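Local coordinates for putative type III secretion protein YscO (Vibrio parahaemolyticus, PDB 4MH6) that is of uncertain molecular role but, as a YscO-family coiled-coil protein, probably serves the type III secretion apparatus of this bacterium, at residues Q45-R50 with K129-E134; A66-W71 with R104-E109; E77-K82 with R97-L102. One frame throughout, in Å; residues are numbered along the deposited sequence.

Contact 1 of 3, residues Q45-R50 with K129-E134; sequences QRQEYR and KQKQQE. With PO4 (phosphate ion), chain C.
Gln47 and Lys131 are the closest backbone pair between helical segments 45-50 and 129-134, their CA atoms 7.8 Å apart. Both point their CB atoms at the facing helix, and the two side chains cross at about a right angle. Their polar ends stay loosely apposed, Gln47 OE1 lying 3.6 Å from Lys131 NZ. The bend of Gln47 at chi2 (59°) leaves its amide oxygen within reach of its own helix instead: Arg50 NE donates to Gln47 OE1 over 3.1 Å, nearly straight at 166°, from above the carbonyl plane. At the other end of the amide, NE2 bonds Glu124, so buried Gln47 is held at both polar atoms. Across the flank a water bridges the helices, donating to Glu48 OE2 at 2.6 Å and accepting from Gln132 NE2 at 3.1 Å. Gln132 NE2 also donates to O1 of a phosphate ion at 2.8 Å, probably a crystallisation solute. The segments belong to helices 18-84 and 90-167; Gln47 also packs on Leu127 and Leu128 of the latter, and Glu48 on Leu128.

Contact 2 of 3, residues A66-W71 with R104-E109; sequences ADYHVW and REREAE
An antiparallel helix-helix contact of mixed aromatic and polar character joins Tyr68 and His69 to Arg106 and Glu107, in the half of the long hairpin that leads to its turn. The axes of segments 66-71 and 104-109 approach to 10.0 Å, with their directions 164° apart. Tyr68 reaches across to the partner backbone: its ring carbon CE2 lies 3.7 Å from Glu107 N, and CD2 rests 3.8 Å from Glu107 CB. The outer end of the ring meets the aliphatic start of Arg106, whose CG is 3.4 Å from Tyr68 CZ; the phenol OH is hydrogen-bonded to the carbonyl oxygen of Leu103. His69 comes in beside it. Its ND1 donates to Glu107 OE1 at 2.8 Å and 167°, with the oxygen close to the imidazole plane and approached on its syn side, somewhat out of the carboxylate plane. Glu107, a buried residue, is extended beyond CG and carries its carboxylate across to the opposite helix. There OE2 forms a salt bridge with Arg72, while Lys111 of its own helix pairs with OE1. With a histidine and two basic groups around it, the Glu107 carboxylate is probably kept ionised, its negative charge compensated within the helix interface.

Contact 3 of 3, residues E77-K82 with R97-L102; sequences ERRFAK and RQEIAL
One face of the Phe80 ring receives the terminal methyl of Ile100, while the guanidinium of Arg79 meets Glu99 at its edge. Ile100 CD1 stands 3.7 Å from the ring centroid, 22° off the normal, a CH-pi contact displaced toward the CE1 and CZ side of the rim; each of those Phe80 atoms is 3.5 Å from Ile100 CD1. The methyl gets there because Ile100 turns CG1 beside the backbone N and runs on straight to CD1, at about a right angle to the Phe80 side chain. At the guanidinium, Arg79 NE donates to Glu99 OE1 over 2.9 Å at 159°, a salt bridge made through the inner nitrogen. The oxygen lies near the guanidinium plane but is met from above the carboxylate, and the two flat groups stand 70° apart.

These pairs tie together the arms of a helical hairpin close to its turn: the axes of segments 77-82 and 97-102 pass 9.9 Å apart and run nearly antiparallel. Arg79 is extended from CG to NE, and its CD passes 4.2 Å from Ile100 CG1, joining the ionic pair to the apolar one. NH1 forms a salt bridge with Glu75 of its own helix, so Arg79 pairs with carboxylates on both arms. Its side chain also touches Leu96 and Leu103.

How the contacts relate
All three contacts join helix 18-84 to helix 90-167, the two arms of one long hairpin, and are nested along the chain: contact 3 lies within the loop closed by contact 2, and both within that closed by contact 1. Contact 1 sits near the middle of the molecule, its centre about 3 Å from that of the chain, while contacts 2 and 3 are about 31 and 44 Å out. The centres of contacts 1 and 2 are about 34 Å apart; those of contacts 2 and 3 are about 14 Å apart, and these two touch where Arg104 packs on Phe80. The pairings are spaced along an elongated rod, consistent with the predicted coiled coil.

Contact 1 of 3, residues Q45-R50 with K129-E134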
loop_
_atom_site.group_PDB
_atom_site.type_symbol
_atom_site.label_atom_id
_atom_site.label_comp_id
_atom_site.label_asym_id
_atom_site.label_seq_id
_atom_site.Cartn_x
_atom_site.Cartn_y
_atom_site.Cartn_z
ATOM N N GLN A 45 1.792 -6.038 2.836
ATOM C CA GLN A 45 3.241 -6.012 2.844
ATOM C C GLN A 45 3.815 -5.368 1.576
ATOM O O GLN A 45 4.715 -4.520 1.630
ATOM C CB GLN A 45 3.750 -7.419 3.013
ATOM C CG GLN A 45 3.293 -8.013 4.328
ATOM C CD GLN A 45 3.722 -9.440 4.523
ATOM O OE1 GLN A 45 4.665 -9.925 3.886
ATOM N NE2 GLN A 45 3.043 -10.124 5.415
ATOM N N ARG A 46 3.286 -5.757 0.428
ATOM C CA ARG A 46 3.763 -5.195 -0.811
ATOM C C ARG A 46 3.475 -3.725 -0.830
ATOM O O ARG A 46 4.258 -2.956 -1.392
ATOM C CB ARG A 46 3.103 -5.857 -2.022
ATOM C CG ARG A 46 3.552 -7.283 -2.273
ATOM C CD ARG A 46 3.062 -7.783 -3.616
ATOM N NE ARG A 46 1.616 -7.933 -3.625
ATOM C CZ ARG A 46 1.004 -9.042 -3.199
ATOM N NH1 ARG A 46 1.735 -10.081 -2.723
ATOM N NH2 ARG A 46 -0.327 -9.124 -3.231
ATOM N N GLN A 47 2.343 -3.333 -0.236
ATOM C CA GLN A 47 1.949 -1.926 -0.238
ATOM C C GLN A 47 2.840 -1.105 0.681
ATOM O O GLN A 47 3.062 0.074 0.441
ATOM C CB GLN A 47 0.478 -1.745 0.139
ATOM C CG GLN A 47 -0.004 -0.303 -0.018
ATOM C CD GLN A 47 0.144 0.198 -1.427
ATOM O OE1 GLN A 47 0.047 -0.568 -2.366
ATOM N NE2 GLN A 47 0.353 1.487 -1.583
ATOM N N GLU A 48 3.323 -1.730 1.747
ATOM C CA GLU A 48 4.250 -1.066 2.642
ATOM C C GLU A 48 5.549 -0.841 1.861
ATOM O O GLU A 48 6.233 0.158 2.078
ATOM C CB GLU A 48 4.460 -1.889 3.906
ATOM C CG GLU A 48 3.222 -1.845 4.789
ATOM C CD GLU A 48 3.140 -2.937 5.854
ATOM O OE1 GLU A 48 3.696 -4.033 5.614
ATOM O OE2 GLU A 48 2.465 -2.718 6.904
ATOM N N TYR A 49 5.870 -1.744 0.929
ATOM C CA TYR A 49 7.079 -1.580 0.129
ATOM C C TYR A 49 6.930 -0.348 -0.793
ATOM O O TYR A 49 7.837 0.488 -0.911
ATOM C CB TYR A 49 7.391 -2.851 -0.691
ATOM C CG TYR A 49 8.628 -2.682 -1.536
ATOM C CD1 TYR A 49 8.547 -2.170 -2.832
ATOM C CD2 TYR A 49 9.879 -2.979 -1.034
ATOM C CE1 TYR A 49 9.678 -1.968 -3.596
ATOM C CE2 TYR A 49 11.011 -2.799 -1.797
ATOM C CZ TYR A 49 10.899 -2.286 -3.072
ATOM O OH TYR A 49 12.025 -2.104 -3.835
ATOM N N ARG A 50 5.780 -0.270 -1.453
ATOM C CA ARG A 50 5.485 0.842 -2.343
ATOM C C ARG A 50 5.578 2.171 -1.588
ATOM O O ARG A 50 6.156 3.122 -2.104
ATOM C CB ARG A 50 4.118 0.653 -3.067
ATOM C CG ARG A 50 4.218 -0.249 -4.295
ATOM C CD ARG A 50 2.968 -0.325 -5.159
ATOM N NE ARG A 50 2.078 -1.314 -4.611
ATOM C CZ ARG A 50 1.883 -2.545 -5.086
ATOM N NH1 ARG A 50 2.430 -2.962 -6.213
ATOM N NH2 ARG A 50 1.068 -3.355 -4.425
ATOM N N LYS A 129 -3.892 2.102 3.676
ATOM C CA LYS A 129 -4.991 2.158 4.634
ATOM C C LYS A 129 -6.158 1.269 4.185
ATOM O O LYS A 129 -6.709 0.523 5.003
ATOM C CB LYS A 129 -5.423 3.610 4.855
ATOM C CG LYS A 129 -6.306 3.778 6.049
ATOM C CD LYS A 129 -6.641 5.223 6.375
ATOM C CE LYS A 129 -7.717 5.250 7.505
ATOM N NZ LYS A 129 -8.145 6.655 7.863
ATOM N N GLN A 130 -6.501 1.309 2.892
ATOM C CA GLN A 130 -7.590 0.462 2.360
ATOM C C GLN A 130 -7.223 -1.019 2.434
ATOM O O GLN A 130 -8.063 -1.854 2.754
ATOM C CB GLN A 130 -7.925 0.806 0.920
ATOM C CG GLN A 130 -8.067 2.300 0.684
ATOM C CD GLN A 130 -8.714 2.640 -0.647
ATOM O OE1 GLN A 130 -9.582 1.909 -1.129
ATOM N NE2 GLN A 130 -8.333 3.779 -1.223
ATOM N N LYS A 131 -5.976 -1.332 2.090
ATOM C CA LYS A 131 -5.449 -2.695 2.164
ATOM C C LYS A 131 -5.527 -3.240 3.583
ATOM O O LYS A 131 -5.842 -4.413 3.795
ATOM C CB LYS A 131 -3.999 -2.729 1.692
ATOM C CG LYS A 131 -3.742 -3.092 0.242
ATOM C CD LYS A 131 -4.603 -2.376 -0.752
ATOM C CE LYS A 131 -4.301 -2.896 -2.174
ATOM N NZ LYS A 131 -2.903 -2.529 -2.643
ATOM N N GLN A 132 -5.238 -2.387 4.551
ATOM C CA GLN A 132 -5.310 -2.783 5.956
ATOM C C GLN A 132 -6.746 -3.038 6.354
ATOM O O GLN A 132 -7.024 -3.900 7.147
ATOM C CB GLN A 132 -4.726 -1.687 6.834
ATOM C CG GLN A 132 -3.247 -1.538 6.623
ATOM C CD GLN A 132 -2.693 -0.316 7.269
ATOM O OE1 GLN A 132 -3.403 0.686 7.431
ATOM N NE2 GLN A 132 -1.409 -0.357 7.616
ATOM N N GLN A 133 -7.653 -2.244 5.808
ATOM C CA GLN A 133 -9.048 -2.426 6.099
ATOM C C GLN A 133 -9.518 -3.782 5.547
ATOM O O GLN A 133 -10.257 -4.500 6.214
ATOM C CB GLN A 133 -9.866 -1.244 5.564
ATOM C CG GLN A 133 -9.698 0.014 6.403
ATOM C CD GLN A 133 -10.378 1.272 5.822
ATOM O OE1 GLN A 133 -10.557 1.416 4.600
ATOM N NE2 GLN A 133 -10.716 2.212 6.707
ATOM N N GLU A 134 -9.069 -4.126 4.346
ATOM C CA GLU A 134 -9.426 -5.387 3.723
ATOM C C GLU A 134 -8.811 -6.570 4.467
ATOM O O GLU A 134 -9.437 -7.607 4.632
ATOM C CB GLU A 134 -8.986 -5.381 2.274
ATOM C CG GLU A 134 -9.800 -4.438 1.425
ATOM C CD GLU A 134 -9.250 -4.277 0.022
ATOM O OE1 GLU A 134 -8.154 -4.821 -0.268
ATOM O OE2 GLU A 134 -9.899 -3.574 -0.790
HETATM P P PO4 C . 0.560 1.174 10.292
HETATM O O1 PO4 C . 0.526 1.378 8.771
HETATM O O2 PO4 C . 2.010 1.189 10.687
HETATM O O3 PO4 C . -0.177 2.315 10.994
HETATM O O4 PO4 C . -0.028 -0.167 10.740
HETATM O O HOH W 1 0.301 -2.843 8.264
#

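Contact 2 of 3, residues A66-W71 with R104-E109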
loop_
_atom_site.group_PDB
_atom_site.type_symbol
_atom_site.label_atom_id
_atom_site.label_comp_id
_atom_site.label_asym_id
_atom_site.label_seq_id
_atom_site.Cartn_x
_atom_site.Cartn_y
_atom_site.Cartn_z
ATOM N N ALA A 66 16.747 21.401 -3.366
ATOM C CA ALA A 66 17.550 22.125 -2.382
ATOM C C ALA A 66 18.874 22.500 -3.024
ATOM O O ALA A 66 19.257 23.671 -3.031
ATOM C CB ALA A 66 17.761 21.289 -1.158
ATOM N N ASP A 67 19.538 21.504 -3.606
ATOM C CA ASP A 67 20.811 21.701 -4.271
ATOM C C ASP A 67 20.755 22.653 -5.436
ATOM O O ASP A 67 21.578 23.572 -5.546
ATOM C CB ASP A 67 21.324 20.380 -4.817
ATOM C CG ASP A 67 21.788 19.448 -3.732
ATOM O OD1 ASP A 67 21.783 19.873 -2.551
ATOM O OD2 ASP A 67 22.184 18.297 -4.063
ATOM N N TYR A 68 19.796 22.415 -6.317
ATOM C CA TYR A 68 19.660 23.220 -7.508
ATOM C C TYR A 68 19.390 24.671 -7.169
ATOM O O TYR A 68 19.985 25.580 -7.744
ATOM C CB TYR A 68 18.527 22.680 -8.381
ATOM C CG TYR A 68 18.511 23.309 -9.742
ATOM C CD1 TYR A 68 19.302 22.800 -10.753
ATOM C CD2 TYR A 68 17.712 24.431 -10.017
ATOM C CE1 TYR A 68 19.303 23.370 -12.008
ATOM C CE2 TYR A 68 17.696 25.011 -11.281
ATOM C CZ TYR A 68 18.497 24.473 -12.270
ATOM O OH TYR A 68 18.524 25.007 -13.529
ATOM N N HIS A 69 18.487 24.869 -6.230
ATOM C CA HIS A 69 18.078 26.193 -5.804
ATOM C C HIS A 69 19.257 27.127 -5.502
ATOM O O HIS A 69 19.249 28.313 -5.873
ATOM C CB HIS A 69 17.194 26.055 -4.572
ATOM C CG HIS A 69 16.744 27.357 -4.021
ATOM N ND1 HIS A 69 15.771 28.120 -4.632
ATOM C CD2 HIS A 69 17.139 28.048 -2.926
ATOM C CE1 HIS A 69 15.574 29.220 -3.926
ATOM N NE2 HIS A 69 16.394 29.203 -2.889
ATOM N N VAL A 70 20.266 26.574 -4.829
ATOM C CA VAL A 70 21.464 27.317 -4.455
ATOM C C VAL A 70 22.245 27.744 -5.697
ATOM O O VAL A 70 22.670 28.889 -5.810
ATOM C CB VAL A 70 22.373 26.473 -3.527
ATOM C CG1 VAL A 70 23.594 27.267 -3.122
ATOM C CG2 VAL A 70 21.621 26.060 -2.280
ATOM N N TRP A 71 22.455 26.820 -6.622
ATOM C CA TRP A 71 23.162 27.161 -7.841
ATOM C C TRP A 71 22.337 28.155 -8.641
ATOM O O TRP A 71 22.875 29.141 -9.145
ATOM C CB TRP A 71 23.442 25.934 -8.714
ATOM C CG TRP A 71 24.510 25.085 -8.207
ATOM C CD1 TRP A 71 24.382 24.021 -7.346
ATOM C CD2 TRP A 71 25.912 25.186 -8.510
ATOM N NE1 TRP A 71 25.617 23.455 -7.102
ATOM C CE2 TRP A 71 26.572 24.143 -7.803
ATOM C CE3 TRP A 71 26.669 26.033 -9.323
ATOM C CZ2 TRP A 71 27.949 23.936 -7.879
ATOM C CZ3 TRP A 71 28.059 25.832 -9.387
ATOM C CH2 TRP A 71 28.679 24.795 -8.660
ATOM N N ARG A 104 15.339 28.931 -14.174
ATOM C CA ARG A 104 14.154 28.945 -13.341
ATOM C C ARG A 104 13.130 27.872 -13.724
ATOM O O ARG A 104 12.430 27.345 -12.853
ATOM C CB ARG A 104 13.503 30.310 -13.408
ATOM C CG ARG A 104 14.296 31.378 -12.723
ATOM C CD ARG A 104 13.712 32.707 -13.069
ATOM N NE ARG A 104 14.346 33.802 -12.358
ATOM C CZ ARG A 104 14.044 35.083 -12.544
ATOM N NH1 ARG A 104 13.131 35.423 -13.438
ATOM N NH2 ARG A 104 14.667 36.024 -11.842
ATOM N N GLU A 105 13.010 27.580 -15.016
ATOM C CA GLU A 105 12.077 26.551 -15.460
ATOM C C GLU A 105 12.498 25.204 -14.914
ATOM O O GLU A 105 11.667 24.377 -14.559
ATOM C CB GLU A 105 12.025 26.434 -16.986
ATOM C CG GLU A 105 11.341 27.578 -17.713
ATOM C CD GLU A 105 11.251 27.344 -19.216
ATOM O OE1 GLU A 105 11.520 26.206 -19.674
ATOM O OE2 GLU A 105 10.898 28.294 -19.953
ATOM N N ARG A 106 13.803 24.983 -14.885
ATOM C CA ARG A 106 14.351 23.733 -14.410
ATOM C C ARG A 106 14.052 23.564 -12.936
ATOM O O ARG A 106 13.776 22.475 -12.477
ATOM C CB ARG A 106 15.842 23.709 -14.692
ATOM C CG ARG A 106 16.579 22.497 -14.195
ATOM C CD ARG A 106 15.931 21.206 -14.648
ATOM N NE ARG A 106 16.764 20.084 -14.242
ATOM C CZ ARG A 106 16.384 18.810 -14.251
ATOM N NH1 ARG A 106 17.244 17.878 -13.846
ATOM N NH2 ARG A 106 15.149 18.462 -14.632
ATOM N N GLU A 107 14.082 24.658 -12.194
ATOM C CA GLU A 107 13.786 24.590 -10.780
ATOM C C GLU A 107 12.312 24.332 -10.629
ATOM O O GLU A 107 11.908 23.567 -9.772
ATOM C CB GLU A 107 14.217 25.868 -10.045
ATOM C CG GLU A 107 13.848 25.862 -8.569
ATOM C CD GLU A 107 14.602 26.890 -7.757
ATOM O OE1 GLU A 107 14.050 27.433 -6.781
ATOM O OE2 GLU A 107 15.760 27.174 -8.093
ATOM N N ALA A 108 11.508 24.955 -11.480
ATOM C CA ALA A 108 10.063 24.766 -11.429
ATOM C C ALA A 108 9.738 23.298 -11.657
ATOM O O ALA A 108 8.895 22.746 -10.975
ATOM C CB ALA A 108 9.370 25.636 -12.461
ATOM N N GLU A 109 10.431 22.685 -12.618
ATOM C CA GLU A 109 10.266 21.259 -12.936
ATOM C C GLU A 109 10.625 20.393 -11.731
ATOM O O GLU A 109 9.923 19.429 -11.421
ATOM C CB GLU A 109 11.132 20.847 -14.137
ATOM C CG GLU A 109 10.651 21.377 -15.486
ATOM C CD GLU A 109 11.613 21.048 -16.625
ATOM O OE1 GLU A 109 12.752 20.613 -16.325
ATOM O OE2 GLU A 109 11.245 21.232 -17.816
#

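Contact 3 of 3, residues E77-K82 with R97-L102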
loop_
_atom_site.group_PDB
_atom_site.type_symbol
_atom_site.label_atom_id
_atom_site.label_comp_id
_atom_site.label_asym_id
_atom_site.label_seq_id
_atom_site.Cartn_x
_atom_site.Cartn_y
_atom_site.Cartn_z
ATOM N N GLU A 77 22.254 35.558 -10.301
ATOM C CA GLU A 77 22.921 36.788 -9.886
ATOM C C GLU A 77 24.157 37.093 -10.739
ATOM O O GLU A 77 24.493 38.254 -10.982
ATOM C CB GLU A 77 23.298 36.711 -8.417
ATOM C CG GLU A 77 22.079 36.638 -7.505
ATOM C CD GLU A 77 22.431 36.487 -6.039
ATOM O OE1 GLU A 77 21.508 36.218 -5.240
ATOM O OE2 GLU A 77 23.629 36.630 -5.688
ATOM N N ARG A 78 24.847 36.045 -11.166
ATOM C CA ARG A 78 26.007 36.194 -12.031
ATOM C C ARG A 78 25.604 36.837 -13.348
ATOM O O ARG A 78 26.292 37.704 -13.879
ATOM C CB ARG A 78 26.625 34.825 -12.269
ATOM C CG ARG A 78 27.433 34.349 -11.072
ATOM C CD ARG A 78 27.686 32.861 -11.097
ATOM N NE ARG A 78 28.219 32.404 -12.377
ATOM C CZ ARG A 78 29.495 32.439 -12.722
ATOM N NH1 ARG A 78 30.409 32.933 -11.901
ATOM N NH2 ARG A 78 29.851 31.976 -13.900
ATOM N N ARG A 79 24.457 36.427 -13.855
ATOM C CA ARG A 79 23.967 36.943 -15.110
ATOM C C ARG A 79 23.421 38.353 -15.002
ATOM O O ARG A 79 23.535 39.131 -15.944
ATOM C CB ARG A 79 22.968 35.966 -15.705
ATOM C CG ARG A 79 23.687 34.739 -16.216
ATOM C CD ARG A 79 22.721 33.646 -16.589
ATOM N NE ARG A 79 23.430 32.501 -17.167
ATOM C CZ ARG A 79 24.122 31.613 -16.461
ATOM N NH1 ARG A 79 24.251 31.738 -15.138
ATOM N NH2 ARG A 79 24.717 30.610 -17.084
ATOM N N PHE A 80 22.816 38.694 -13.874
ATOM C CA PHE A 80 22.353 40.056 -13.727
ATOM C C PHE A 80 23.559 40.997 -13.598
ATOM O O PHE A 80 23.537 42.119 -14.096
ATOM C CB PHE A 80 21.459 40.220 -12.508
ATOM C CG PHE A 80 20.098 39.608 -12.653
ATOM C CD1 PHE A 80 19.247 40.014 -13.675
ATOM C CD2 PHE A 80 19.614 38.711 -11.699
ATOM C CE1 PHE A 80 17.977 39.479 -13.789
ATOM C CE2 PHE A 80 18.339 38.188 -11.811
ATOM C CZ PHE A 80 17.523 38.567 -12.854
ATOM N N ALA A 81 24.598 40.520 -12.913
ATOM C CA ALA A 81 25.824 41.279 -12.680
ATOM C C ALA A 81 26.555 41.527 -13.993
ATOM O O ALA A 81 26.956 42.650 -14.285
ATOM C CB ALA A 81 26.727 40.539 -11.699
ATOM N N LYS A 82 26.724 40.478 -14.789
ATOM C CA LYS A 82 27.395 40.623 -16.076
ATOM C C LYS A 82 26.673 41.693 -16.877
ATOM O O LYS A 82 27.287 42.633 -17.363
ATOM C CB LYS A 82 27.402 39.295 -16.839
ATOM C CG LYS A 82 28.168 39.344 -18.144
ATOM C CD LYS A 82 28.272 37.964 -18.754
ATOM C CE LYS A 82 29.005 37.998 -20.083
ATOM N NZ LYS A 82 29.062 36.649 -20.717
ATOM N N ARG A 97 18.805 36.874 -20.288
ATOM C CA ARG A 97 17.470 36.755 -19.708
ATOM C C ARG A 97 16.833 35.400 -20.034
ATOM O O ARG A 97 16.028 34.886 -19.254
ATOM C CB ARG A 97 16.532 37.864 -20.172
ATOM C CG ARG A 97 16.851 39.271 -19.696
ATOM C CD ARG A 97 15.612 40.122 -19.894
ATOM N NE ARG A 97 15.829 41.539 -19.640
ATOM C CZ ARG A 97 16.116 42.447 -20.577
ATOM N NH1 ARG A 97 16.279 43.720 -20.233
ATOM N NH2 ARG A 97 16.232 42.098 -21.859
ATOM N N GLN A 98 17.160 34.830 -21.189
ATOM C CA GLN A 98 16.606 33.530 -21.504
ATOM C C GLN A 98 17.303 32.455 -20.681
ATOM O O GLN A 98 16.687 31.465 -20.284
ATOM C CB GLN A 98 16.697 33.183 -22.989
ATOM C CG GLN A 98 16.056 31.825 -23.225
ATOM C CD GLN A 98 15.776 31.483 -24.661
ATOM O OE1 GLN A 98 15.045 30.519 -24.928
ATOM N NE2 GLN A 98 16.331 32.254 -25.598
ATOM N N GLU A 99 18.598 32.632 -20.453
ATOM C CA GLU A 99 19.344 31.664 -19.657
ATOM C C GLU A 99 18.756 31.600 -18.262
ATOM O O GLU A 99 18.620 30.521 -17.703
ATOM C CB GLU A 99 20.829 31.996 -19.617
ATOM C CG GLU A 99 21.536 31.636 -20.902
ATOM C CD GLU A 99 23.002 32.012 -20.895
ATOM O OE1 GLU A 99 23.407 32.834 -20.048
ATOM O OE2 GLU A 99 23.754 31.495 -21.752
ATOM N N ILE A 100 18.373 32.760 -17.739
ATOM C CA ILE A 100 17.762 32.861 -16.428
ATOM C C ILE A 100 16.428 32.119 -16.427
ATOM O O ILE A 100 16.132 31.331 -15.519
ATOM C CB ILE A 100 17.548 34.329 -16.029
ATOM C CG1 ILE A 100 18.884 34.947 -15.654
ATOM C CG2 ILE A 100 16.646 34.432 -14.813
ATOM C CD1 ILE A 100 18.823 36.433 -15.375
ATOM N N ALA A 101 15.637 32.378 -17.451
ATOM C CA ALA A 101 14.351 31.741 -17.588
ATOM C C ALA A 101 14.534 30.231 -17.567
ATOM O O ALA A 101 13.853 29.535 -16.820
ATOM C CB ALA A 101 13.685 32.183 -18.887
ATOM N N LEU A 102 15.473 29.725 -18.359
ATOM C CA LEU A 102 15.700 28.283 -18.423
ATOM C C LEU A 102 16.130 27.707 -17.077
ATOM O O LEU A 102 15.724 26.608 -16.698
ATOM C CB LEU A 102 16.705 27.944 -19.532
ATOM C CG LEU A 102 16.145 28.147 -20.951
ATOM C CD1 LEU A 102 17.234 28.167 -22.013
ATOM C CD2 LEU A 102 15.085 27.097 -21.291
#